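Local structure of C-type lectin domain family 4, member a4 (Mus musculus, 3VYK) at residues A[12-18]-A[123-129]; A[23-28]-A[62-66]. The protein binds N-glycans through a calcium ion in its C-type lectin domain, the part described here, and probably serves as an inhibitory pattern-recognition receptor on dendritic cells. All coordinates share one frame; numbering follows the deposited sequence.

After strand 8-10 the chain reaches residues 12-18, nearly all of them in strand 13-19, the first half of contact 1; their partner, 123-129, is the last piece of the chain. This antiparallel pair closes a loop of about a hundred residues, bringing the two ends of the lectin domain together. Contact 2 falls within that loop and does not cross it: residues 23-28, at the start of helix 25-34, meet 62-66 of strand 61-67 and close a smaller loop. Strands 61-67 and 121-128 are parallel neighbours in one sheet, so the two contacts touch, Ser123 packing against Phe62 and Ser28. Together they tie strand 13-19 to the last strand, 121-128, and the first helix to strand 61-67.

Contact 1 (A[12-18]-A[123-129]); sequences SHCYFIL and SVCQVKK
Gln126 lies in the hollow between two rings of the facing strand, His13 and Tyr15. A chi1 of 169° swings Gln126 CG opposite the backbone N, and the extended chain runs alongside the tyrosine ring, Gln126 NE2 ending 3.1 Å from Tyr15 OH. Gln126 NE2 also sits over the centre of the imidazole, 3.5 Å from His13 CG. Farther along this face, Ile17 and Val124 lie side by side, Ile17 CD1 resting against both valine methyls, 4.0 Å from Val124 CG2. The opposite face has its own fit: Cys14 CB meets Val127 CG1 at 3.9 Å, Phe16 CB rests against Cys125 CB, and Leu18 CD1 reaches Ser123 OG at 3.4 Å. At the chain end, Lys129 CG lies 3.6 Å from Cys14 SG.

Between the two faces runs an antiparallel ladder, from Lys129 N to Ser12 O at 2.9 Å down to a weak last rung, Ser123 N to Leu18 O.

Disulfides fasten both strands outward, Cys14 to Cys3 and Cys125 to Cys32, the latter leading into helix 25-34. Tyr15 also meets Phe50 of helix 45-53, and Gln126 OE1 accepts from Val41 N. Strand 8-10 flanks 13-19, while strands 38-39 and 61-67 adjoin 121-128.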
# COMPACT_ATOMS: atom_id res chain seq x y z
N SER A 12 5.12 6.21 -15.05
CA SER A 12 5.37 4.91 -15.69
C SER A 12 4.43 3.79 -15.24
O SER A 12 4.53 2.68 -15.75
CB SER A 12 6.82 4.49 -15.45
OG SER A 12 7.09 4.36 -14.07
N HIS A 13 3.54 4.07 -14.29
CA HIS A 13 2.67 3.03 -13.73
C HIS A 13 1.19 3.33 -13.84
O HIS A 13 0.77 4.48 -14.04
CB HIS A 13 2.99 2.79 -12.26
CG HIS A 13 4.34 2.19 -12.01
ND1 HIS A 13 5.42 2.95 -11.74
CD2 HIS A 13 4.77 0.87 -11.98
CE1 HIS A 13 6.49 2.15 -11.55
NE2 HIS A 13 6.09 0.88 -11.70
N CYS A 14 0.40 2.27 -13.70
CA CYS A 14 -1.06 2.33 -13.56
C CYS A 14 -1.45 1.84 -12.17
O CYS A 14 -0.89 0.86 -11.66
CB CYS A 14 -1.75 1.45 -14.59
SG CYS A 14 -1.36 1.86 -16.31
N TYR A 15 -2.44 2.51 -11.58
CA TYR A 15 -2.88 2.23 -10.21
C TYR A 15 -4.36 1.90 -10.16
O TYR A 15 -5.17 2.51 -10.83
CB TYR A 15 -2.56 3.44 -9.32
CG TYR A 15 -1.09 3.72 -9.24
CD1 TYR A 15 -0.33 3.26 -8.17
CD2 TYR A 15 -0.43 4.43 -10.26
CE1 TYR A 15 1.03 3.49 -8.11
CE2 TYR A 15 0.93 4.66 -10.21
CZ TYR A 15 1.66 4.21 -9.13
OH TYR A 15 3.01 4.43 -9.07
N PHE A 16 -4.70 0.91 -9.33
CA PHE A 16 -6.10 0.51 -9.16
C PHE A 16 -6.43 0.56 -7.68
O PHE A 16 -5.72 -0.04 -6.86
CB PHE A 16 -6.34 -0.90 -9.70
CG PHE A 16 -7.79 -1.30 -9.72
CD1 PHE A 16 -8.62 -0.87 -10.75
CD2 PHE A 16 -8.32 -2.09 -8.71
CE1 PHE A 16 -9.96 -1.23 -10.76
CE2 PHE A 16 -9.66 -2.46 -8.72
CZ PHE A 16 -10.48 -2.02 -9.75
N ILE A 17 -7.50 1.27 -7.35
CA ILE A 17 -7.94 1.41 -5.97
C ILE A 17 -9.02 0.37 -5.73
O ILE A 17 -10.13 0.47 -6.27
CB ILE A 17 -8.49 2.83 -5.68
CG1 ILE A 17 -7.53 3.92 -6.20
CG2 ILE A 17 -8.83 2.97 -4.19
CD1 ILE A 17 -6.13 3.91 -5.60
N LEU A 18 -8.69 -0.65 -4.94
CA LEU A 18 -9.58 -1.78 -4.71
C LEU A 18 -10.53 -1.42 -3.57
O LEU A 18 -10.23 -1.65 -2.39
CB LEU A 18 -8.75 -3.04 -4.39
CG LEU A 18 -9.28 -4.39 -4.87
CD1 LEU A 18 -8.18 -5.43 -4.81
CD2 LEU A 18 -10.49 -4.81 -4.05
N SER A 123 -7.24 -2.02 -0.69
CA SER A 123 -5.85 -2.13 -1.13
C SER A 123 -5.64 -1.31 -2.38
O SER A 123 -6.60 -0.82 -2.98
CB SER A 123 -5.45 -3.60 -1.35
OG SER A 123 -6.29 -4.24 -2.29
N VAL A 124 -4.37 -1.13 -2.75
CA VAL A 124 -3.99 -0.46 -4.00
C VAL A 124 -3.07 -1.38 -4.81
O VAL A 124 -2.05 -1.85 -4.30
CB VAL A 124 -3.27 0.88 -3.73
CG1 VAL A 124 -2.92 1.56 -5.05
CG2 VAL A 124 -4.15 1.80 -2.89
N CYS A 125 -3.44 -1.64 -6.07
CA CYS A 125 -2.63 -2.44 -6.98
C CYS A 125 -1.89 -1.53 -7.93
O CYS A 125 -2.33 -0.41 -8.21
CB CYS A 125 -3.47 -3.40 -7.82
SG CYS A 125 -4.53 -4.54 -6.90
N GLN A 126 -0.78 -2.04 -8.43
CA GLN A 126 0.09 -1.27 -9.30
C GLN A 126 0.68 -2.17 -10.38
O GLN A 126 1.05 -3.31 -10.12
CB GLN A 126 1.18 -0.64 -8.46
CG GLN A 126 2.32 -0.02 -9.23
CD GLN A 126 3.43 0.40 -8.30
OE1 GLN A 126 3.77 -0.32 -7.38
NE2 GLN A 126 3.99 1.58 -8.54
N VAL A 127 0.77 -1.64 -11.60
CA VAL A 127 1.42 -2.34 -12.70
C VAL A 127 2.12 -1.32 -13.59
O VAL A 127 1.67 -0.19 -13.71
CB VAL A 127 0.40 -3.19 -13.50
CG1 VAL A 127 -0.66 -2.32 -14.18
CG2 VAL A 127 1.11 -4.10 -14.51
N LYS A 128 3.24 -1.72 -14.19
CA LYS A 128 3.89 -0.86 -15.18
C LYS A 128 2.99 -0.69 -16.40
O LYS A 128 2.31 -1.63 -16.81
CB LYS A 128 5.26 -1.44 -15.59
CG LYS A 128 6.04 -0.53 -16.52
CD LYS A 128 7.32 -1.17 -17.02
CE LYS A 128 8.03 -0.24 -17.99
NZ LYS A 128 9.23 -0.88 -18.60
N LYS A 129 2.96 0.51 -16.97
CA LYS A 129 2.25 0.71 -18.24
C LYS A 129 2.77 -0.23 -19.33
O LYS A 129 3.97 -0.54 -19.38
CB LYS A 129 2.41 2.16 -18.70
CG LYS A 129 1.66 3.18 -17.87
CD LYS A 129 1.77 4.55 -18.50
CE LYS A 129 0.99 5.60 -17.75
NZ LYS A 129 1.40 6.96 -18.22

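Contact 2 (A[23-28]-A[62-66]); sequences ASWNES and FIGLL
Trp25 meets Phe62, Ile63 and Leu66 with different parts of itself. The chain turns a corner at Gly64, so Phe62 and Leu66 approach the indole from different sides, at its edge and over its face. Trp25 CG stands across from the backbone N (chi1 -173°), carrying the indole away from the helix. Trp25 NE1 donates to Ile63 O at 3.1 Å, close to the indole plane, with an N-H...O angle of 154°. The CD1 edge of the five-membered ring is turned to the face of Phe62 in a T-shaped pair, planes at 85°, with Trp25 CD1 3.6 Å from Phe62 CD1. Trp25 CB also sits above that phenyl face, a CH-pi contact. Leu66 CD2 sits over one face of the indole in a CH-pi contact, 3.8 Å from the centroid of the six-membered ring, while Leu66 CD1 reaches Trp25 CH2.

Phe62 is bordered by the helix start: Ala23 O lies at its edge, 3.4 Å from Phe62 CE2. A capping box fixes this first turn: Ser24 OG accepts from Glu27 N at 3.2 Å, and Ser24 N donates back to Glu27 OE1. Ser24 O is gripped twice, by Ser28 N and Ser28 OG from opposite faces of its plane.

Cys100 and Ile76 also touch both Trp25 and Leu66, and Phe62 meets His121 of the glycan pocket edge-to-face. Here the first helix of the C-type lectin fold packs through Trp25 on Phe62-Ile63-Gly64-Leu65, the probable counterpart of the WIGL motif, in the core near the calcium-dependent glycan site, the Phe62 side chain about 9 Å from that of Asp114.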
# COMPACT_ATOMS: atom_id res chain seq x y z
N ALA A 23 -10.22 -7.56 2.07
CA ALA A 23 -9.56 -8.86 2.09
C ALA A 23 -8.30 -8.74 2.94
O ALA A 23 -7.79 -7.63 3.14
CB ALA A 23 -9.20 -9.29 0.68
N SER A 24 -7.81 -9.88 3.41
CA SER A 24 -6.51 -9.96 4.07
C SER A 24 -5.38 -9.52 3.13
O SER A 24 -5.58 -9.35 1.93
CB SER A 24 -6.24 -11.38 4.53
OG SER A 24 -5.97 -12.22 3.41
N TRP A 25 -4.18 -9.36 3.68
CA TRP A 25 -3.04 -9.00 2.85
C TRP A 25 -2.79 -10.01 1.75
O TRP A 25 -2.67 -9.64 0.58
CB TRP A 25 -1.79 -8.76 3.69
CG TRP A 25 -0.66 -8.22 2.85
CD1 TRP A 25 -0.32 -6.88 2.65
CD2 TRP A 25 0.28 -8.98 2.04
NE1 TRP A 25 0.76 -6.78 1.81
CE2 TRP A 25 1.16 -8.01 1.40
CE3 TRP A 25 0.48 -10.34 1.79
CZ2 TRP A 25 2.18 -8.39 0.54
CZ3 TRP A 25 1.51 -10.72 0.92
CH2 TRP A 25 2.34 -9.76 0.32
N ASN A 26 -2.71 -11.29 2.12
CA ASN A 26 -2.44 -12.33 1.12
C ASN A 26 -3.52 -12.41 0.04
O ASN A 26 -3.21 -12.52 -1.14
CB ASN A 26 -2.18 -13.69 1.80
CG ASN A 26 -0.72 -13.86 2.22
OD1 ASN A 26 0.16 -14.08 1.38
ND2 ASN A 26 -0.47 -13.77 3.50
N GLU A 27 -4.79 -12.31 0.45
CA GLU A 27 -5.90 -12.33 -0.50
C GLU A 27 -5.86 -11.10 -1.42
O GLU A 27 -6.16 -11.20 -2.61
CB GLU A 27 -7.24 -12.42 0.23
CG GLU A 27 -7.52 -13.77 0.88
CD GLU A 27 -8.66 -13.71 1.89
OE1 GLU A 27 -9.04 -12.60 2.35
OE2 GLU A 27 -9.19 -14.79 2.24
N SER A 28 -5.48 -9.95 -0.86
CA SER A 28 -5.33 -8.70 -1.62
C SER A 28 -4.24 -8.81 -2.68
O SER A 28 -4.44 -8.40 -3.83
CB SER A 28 -5.03 -7.53 -0.69
OG SER A 28 -6.13 -7.29 0.17
N PHE A 62 -4.11 -1.70 2.06
CA PHE A 62 -2.86 -2.45 2.09
C PHE A 62 -1.92 -1.97 0.99
O PHE A 62 -2.36 -1.69 -0.14
CB PHE A 62 -3.11 -3.95 1.88
CG PHE A 62 -3.48 -4.69 3.14
CD1 PHE A 62 -2.64 -4.67 4.25
CD2 PHE A 62 -4.65 -5.43 3.19
CE1 PHE A 62 -2.97 -5.36 5.42
CE2 PHE A 62 -4.98 -6.13 4.34
CZ PHE A 62 -4.15 -6.09 5.45
N ILE A 63 -0.65 -1.90 1.35
CA ILE A 63 0.43 -1.67 0.38
C ILE A 63 1.37 -2.87 0.39
O ILE A 63 1.22 -3.77 1.21
CB ILE A 63 1.17 -0.35 0.66
CG1 ILE A 63 1.97 -0.41 1.97
CG2 ILE A 63 0.18 0.81 0.63
CD1 ILE A 63 2.82 0.82 2.27
N GLY A 64 2.34 -2.89 -0.52
CA GLY A 64 3.21 -4.04 -0.68
C GLY A 64 4.45 -4.06 0.21
O GLY A 64 5.52 -4.43 -0.25
N LEU A 65 4.28 -3.66 1.48
CA LEU A 65 5.40 -3.55 2.42
C LEU A 65 5.20 -4.54 3.55
O LEU A 65 4.12 -4.57 4.15
CB LEU A 65 5.47 -2.11 2.97
CG LEU A 65 6.73 -1.76 3.77
CD1 LEU A 65 7.99 -1.86 2.92
CD2 LEU A 65 6.60 -0.36 4.38
N LEU A 66 6.23 -5.32 3.85
CA LEU A 66 6.15 -6.38 4.85
C LEU A 66 7.32 -6.36 5.82
O LEU A 66 8.43 -6.06 5.42
CB LEU A 66 6.14 -7.74 4.17
CG LEU A 66 5.00 -8.01 3.19
CD1 LEU A 66 5.29 -9.28 2.41
CD2 LEU A 66 3.68 -8.11 3.92